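PDB 4WO7: foldase protein PrsA from Bacillus subtilis, which assists the folding of secreted proteins after they cross the membrane, and has a peptidyl-prolyl cis-trans isomerase activity that is not essential to this role in vivo. Local coordinates for residues 22-25 with 26-30; 36-39 with 40-44. All coordinates share one frame; numbering follows the deposited sequence.

Contact 1: 22-25 with 26-30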
loop_
_atom_site.group_PDB
_atom_site.type_symbol
_atom_site.label_atom_id
_atom_site.label_comp_id
_atom_site.label_asym_id
_atom_site.label_seq_id
_atom_site.Cartn_x
_atom_site.Cartn_y
_atom_site.Cartn_z
ATOM N N GLY A 22 -21.397 -10.646 -18.058
ATOM C CA GLY A 22 -20.677 -11.894 -17.869
ATOM C C GLY A 22 -19.171 -11.697 -17.843
ATOM O O GLY A 22 -18.468 -12.285 -17.018
ATOM N N GLU A 23 -18.673 -10.864 -18.750
ATOM C CA GLU A 23 -17.253 -10.541 -18.786
ATOM C C GLU A 23 -16.835 -9.867 -17.492
ATOM O O GLU A 23 -15.803 -10.205 -16.911
ATOM C CB GLU A 23 -16.930 -9.620 -19.964
ATOM C CG GLU A 23 -17.042 -10.264 -21.332
ATOM C CD GLU A 23 -16.966 -9.244 -22.453
ATOM O OE1 GLU A 23 -15.841 -8.931 -22.895
ATOM O OE2 GLU A 23 -18.030 -8.755 -22.891
ATOM N N LEU A 24 -17.653 -8.921 -17.041
ATOM C CA LEU A 24 -17.372 -8.188 -15.816
ATOM C C LEU A 24 -17.354 -9.140 -14.627
ATOM O O LEU A 24 -16.430 -9.134 -13.818
ATOM C CB LEU A 24 -18.424 -7.092 -15.597
ATOM C CG LEU A 24 -18.172 -6.117 -14.444
ATOM C CD1 LEU A 24 -16.943 -5.277 -14.729
ATOM C CD2 LEU A 24 -19.390 -5.232 -14.186
ATOM N N TYR A 25 -18.368 -9.993 -14.552
ATOM C CA TYR A 25 -18.461 -10.964 -13.472
ATOM C C TYR A 25 -17.255 -11.905 -13.434
ATOM O O TYR A 25 -16.671 -12.122 -12.373
ATOM C CB TYR A 25 -19.742 -11.788 -13.594
ATOM C CG TYR A 25 -19.868 -12.848 -12.521
ATOM C CD1 TYR A 25 -20.202 -12.499 -11.217
ATOM C CD2 TYR A 25 -19.660 -14.191 -12.805
ATOM C CE1 TYR A 25 -20.320 -13.456 -10.231
ATOM C CE2 TYR A 25 -19.779 -15.155 -11.820
ATOM C CZ TYR A 25 -20.109 -14.782 -10.535
ATOM O OH TYR A 25 -20.229 -15.733 -9.545
ATOM N N THR A 26 -16.876 -12.453 -14.589
ATOM C CA THR A 26 -15.754 -13.401 -14.666
ATOM C C THR A 26 -14.435 -12.797 -14.186
ATOM O O THR A 26 -13.720 -13.403 -13.385
ATOM C CB THR A 26 -15.549 -13.926 -16.112
ATOM O OG1 THR A 26 -16.644 -14.772 -16.481
ATOM C CG2 THR A 26 -14.233 -14.720 -16.247
ATOM N N ASN A 27 -14.122 -11.599 -14.663
ATOM C CA ASN A 27 -12.848 -10.963 -14.341
ATOM C C ASN A 27 -12.823 -10.419 -12.930
ATOM O O ASN A 27 -11.771 -10.373 -12.298
ATOM C CB ASN A 27 -12.549 -9.841 -15.332
ATOM C CG ASN A 27 -12.112 -10.365 -16.677
ATOM O OD1 ASN A 27 -10.926 -10.600 -16.907
ATOM N ND2 ASN A 27 -13.074 -10.579 -17.570
HETATM N N MSE A 28 -13.984 -10.010 -12.434
HETATM C CA MSE A 28 -14.096 -9.564 -11.053
HETATM C C MSE A 28 -13.792 -10.709 -10.107
HETATM O O MSE A 28 -13.203 -10.519 -9.043
HETATM C CB MSE A 28 -15.494 -9.018 -10.782
HETATM C CG MSE A 28 -15.688 -7.640 -11.349
HETATM SE SE MSE A 28 -17.308 -6.747 -10.732
HETATM C CE MSE A 28 -16.275 -5.714 -9.540
ATOM N N LYS A 29 -14.189 -11.906 -10.518
ATOM C CA LYS A 29 -14.111 -13.067 -9.648
ATOM C C LYS A 29 -12.664 -13.525 -9.468
ATOM O O LYS A 29 -12.281 -13.992 -8.394
ATOM C CB LYS A 29 -14.953 -14.207 -10.206
ATOM C CG LYS A 29 -15.266 -15.263 -9.170
ATOM C CD LYS A 29 -16.358 -16.193 -9.644
ATOM C CE LYS A 29 -15.774 -17.545 -9.994
ATOM N NZ LYS A 29 -16.761 -18.434 -10.654
ATOM N N LYS A 30 -11.870 -13.400 -10.528
ATOM C CA LYS A 30 -10.478 -13.834 -10.502
ATOM C C LYS A 30 -9.719 -12.862 -9.609
ATOM O O LYS A 30 -8.751 -13.219 -8.936
ATOM C CB LYS A 30 -9.863 -13.833 -11.901
ATOM C CG LYS A 30 -10.453 -14.835 -12.876
ATOM C CD LYS A 30 -10.087 -14.451 -14.293
ATOM C CE LYS A 30 -10.745 -15.343 -15.321
ATOM N NZ LYS A 30 -10.645 -14.719 -16.671
#

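Contact 2: 36-39 with 40-44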
loop_
_atom_site.group_PDB
_atom_site.type_symbol
_atom_site.label_atom_id
_atom_site.label_comp_id
_atom_site.label_asym_id
_atom_site.label_seq_id
_atom_site.Cartn_x
_atom_site.Cartn_y
_atom_site.Cartn_z
ATOM N N VAL A 36 -14.304 -10.733 -1.462
ATOM C CA VAL A 36 -15.689 -10.326 -1.278
ATOM C C VAL A 36 -16.519 -11.505 -0.772
ATOM O O VAL A 36 -17.392 -11.323 0.069
ATOM C CB VAL A 36 -16.329 -9.776 -2.575
ATOM C CG1 VAL A 36 -17.785 -9.383 -2.314
ATOM C CG2 VAL A 36 -15.581 -8.548 -3.068
ATOM N N LEU A 37 -16.235 -12.715 -1.252
ATOM C CA LEU A 37 -16.897 -13.902 -0.715
ATOM C C LEU A 37 -16.611 -14.031 0.771
ATOM O O LEU A 37 -17.470 -14.451 1.545
ATOM C CB LEU A 37 -16.451 -15.178 -1.442
ATOM C CG LEU A 37 -17.065 -16.470 -0.880
ATOM C CD1 LEU A 37 -18.586 -16.447 -0.971
ATOM C CD2 LEU A 37 -16.515 -17.694 -1.600
ATOM N N THR A 38 -15.393 -13.672 1.158
ATOM C CA THR A 38 -14.975 -13.751 2.554
ATOM C C THR A 38 -15.802 -12.800 3.416
ATOM O O THR A 38 -16.295 -13.173 4.486
ATOM C CB THR A 38 -13.468 -13.426 2.704
ATOM O OG1 THR A 38 -12.690 -14.402 1.990
ATOM C CG2 THR A 38 -13.039 -13.423 4.171
ATOM N N GLN A 39 -15.966 -11.572 2.936
ATOM C CA GLN A 39 -16.705 -10.558 3.682
ATOM C C GLN A 39 -18.174 -10.945 3.789
ATOM O O GLN A 39 -18.773 -10.867 4.861
ATOM C CB GLN A 39 -16.569 -9.189 3.011
ATOM C CG GLN A 39 -17.430 -8.095 3.627
ATOM C CD GLN A 39 -17.136 -6.730 3.035
ATOM O OE1 GLN A 39 -16.250 -6.579 2.197
ATOM N NE2 GLN A 39 -17.878 -5.725 3.474
ATOM N N LEU A 40 -18.744 -11.379 2.670
ATOM C CA LEU A 40 -20.152 -11.759 2.617
ATOM C C LEU A 40 -20.501 -12.865 3.602
ATOM O O LEU A 40 -21.495 -12.804 4.326
ATOM C CB LEU A 40 -20.522 -12.221 1.205
ATOM C CG LEU A 40 -20.595 -11.154 0.116
ATOM C CD1 LEU A 40 -20.761 -11.807 -1.252
ATOM C CD2 LEU A 40 -21.739 -10.183 0.394
ATOM N N VAL A 41 -19.656 -13.882 3.618
ATOM C CA VAL A 41 -19.849 -15.033 4.477
ATOM C C VAL A 41 -19.647 -14.652 5.946
ATOM O O VAL A 41 -20.436 -15.043 6.810
ATOM C CB VAL A 41 -18.906 -16.168 4.042
ATOM C CG1 VAL A 41 -18.806 -17.251 5.092
ATOM C CG2 VAL A 41 -19.371 -16.741 2.710
ATOM N N GLN A 42 -18.590 -13.900 6.230
ATOM C CA GLN A 42 -18.325 -13.470 7.601
ATOM C C GLN A 42 -19.414 -12.559 8.179
ATOM O O GLN A 42 -19.797 -12.696 9.342
ATOM C CB GLN A 42 -16.978 -12.753 7.688
ATOM C CG GLN A 42 -15.784 -13.681 7.593
ATOM C CD GLN A 42 -14.459 -12.954 7.681
ATOM O OE1 GLN A 42 -14.416 -11.740 7.899
ATOM N NE2 GLN A 42 -13.366 -13.696 7.516
ATOM N N GLU A 43 -19.925 -11.635 7.375
ATOM C CA GLU A 43 -20.964 -10.742 7.876
ATOM C C GLU A 43 -22.286 -11.474 8.068
ATOM O O GLU A 43 -23.106 -11.059 8.881
ATOM C CB GLU A 43 -21.142 -9.529 6.959
ATOM C CG GLU A 43 -21.868 -9.773 5.649
ATOM C CD GLU A 43 -21.789 -8.564 4.723
ATOM O OE1 GLU A 43 -21.042 -7.613 5.041
ATOM O OE2 GLU A 43 -22.475 -8.561 3.679
ATOM N N LYS A 44 -22.493 -12.561 7.332
ATOM C CA LYS A 44 -23.676 -13.391 7.549
ATOM C C LYS A 44 -23.561 -14.199 8.825
ATOM O O LYS A 44 -24.474 -14.212 9.653
ATOM C CB LYS A 44 -23.904 -14.359 6.396
ATOM C CG LYS A 44 -24.685 -13.809 5.239
ATOM C CD LYS A 44 -25.103 -14.947 4.329
ATOM C CE LYS A 44 -26.046 -14.465 3.257
ATOM N NZ LYS A 44 -25.362 -13.539 2.322
#

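Contact 1: 22-25 with 26-30
Tyr-25 and Lys-29, one turn apart on helix 21-49, meet at the hydroxyl end of the ring. The lysine chain passes at a slant by CZ, CE2 and OH, with Lys-29 CD 3.9 Å from Tyr-25 OH, so its aliphatic part borders the aromatic group. A bend at chi3 (107°) lets the ammonium group travel on to salt bridges with Asp-251 and Asp-253.

The hydroxyl of Thr-26 is short enough to bond back one turn, a fitting polar group close to the backbone at this exposed place. With OG1 beside its own backbone N (chi1 -69°), Thr-26 OG1 donates to Gly-22 O over 3.1 Å, while Thr-26 N reaches that same oxygen at 2.9 Å from the opposite face of the peptide plane. Asn-27 repeats the pattern: Asn-27 ND2 donates to Glu-23 O at 2.8 Å, almost straight. Glu-23 O lies in the plane of the Asn-27 side-chain amide, while the donor is tilted from the Glu-23 carbonyl plane; Asn-27 N grips this oxygen from the other face.

Leu-24 and the selenomethionine Met-28, long and flexible, fill a buried side of the turn, Leu-24 CG 3.9 Å from Met-28 SE. Gly-33 of the second subunit packs on Met-28, and Met-28 of that subunit on Tyr-25.

Helix 21-49 starts here, directly after the hairpin of strands 10-14 and 19-20, to which Glu-23 OE2 is tied by a hydrogen bond from Thr-20 N.

Contact 2: 36-39 with 40-44
Val-36 and Leu-40 lie side by side, Val-36 CG1 4.0 Å from Leu-40 CD1, in the first of two apolar pairings. In the second, Leu-37 CD1 meets Val-41 CG2 at 3.8 Å. Branched aliphatic residues suit this second pair because its surroundings are apolar: Phe-258 touches both Leu-37 and Val-41, Ala-12 of the second subunit packs on Leu-37, and Met-242 and Ile-247 touch Val-41. Asn-27 of the second subunit packs on Val-36 and Leu-40.

Among the polar side chains, Thr-38 CG2 lies alongside the amide of Gln-42, 3.4 Å from Gln-42 NE2, and Thr-38 OG1 hydrogen-bonds to Ala-34 O. Gln-42 stretches out fully (chi2 -180°), carrying its amide to Tyr-90 OH through OE1 and to Gln-235 OE1 through NE2. A leucine here would probably leave both Tyr-90 and Gln-235 without this amide as a mate. Gln-39 NE2 bonds to Gln-87 OE1; Glu-43 OE1 lies 3.9 Å from Gln-39 CG, its carboxylate modelled close to perpendicular to the Gln-39 amide, though poorly ordered.

Backbone bonds run from Leu-40 N to Val-36 O (2.9 Å) through Glu-43 N to Gln-39 O (2.9 Å), the i to i+4 pairing of a regular alpha-helix, here a largely buried turn against helices 81-101 and 231-244.

Contacts 1 and 2 follow in series along helix 21-49, their centres 18 Å apart and their nearest atoms about 7 Å apart, so they do not touch within one chain. Across the dimer they are reciprocal: Glu-23 of each chain forms a salt bridge with Lys-44 of the other subunit. Contact 1 lies farther out, its centre 32 Å from that of the chain against 21 Å for contact 2. Contact 1 therefore faces the dimer interface, while contact 2 shares in it and in the core of its own chain. Both are packing on one helix, with no catalytic role assigned; strands 119-127, 164-169, 194-195 and 200-207 form the sheet within the PPIC-type isomerase region.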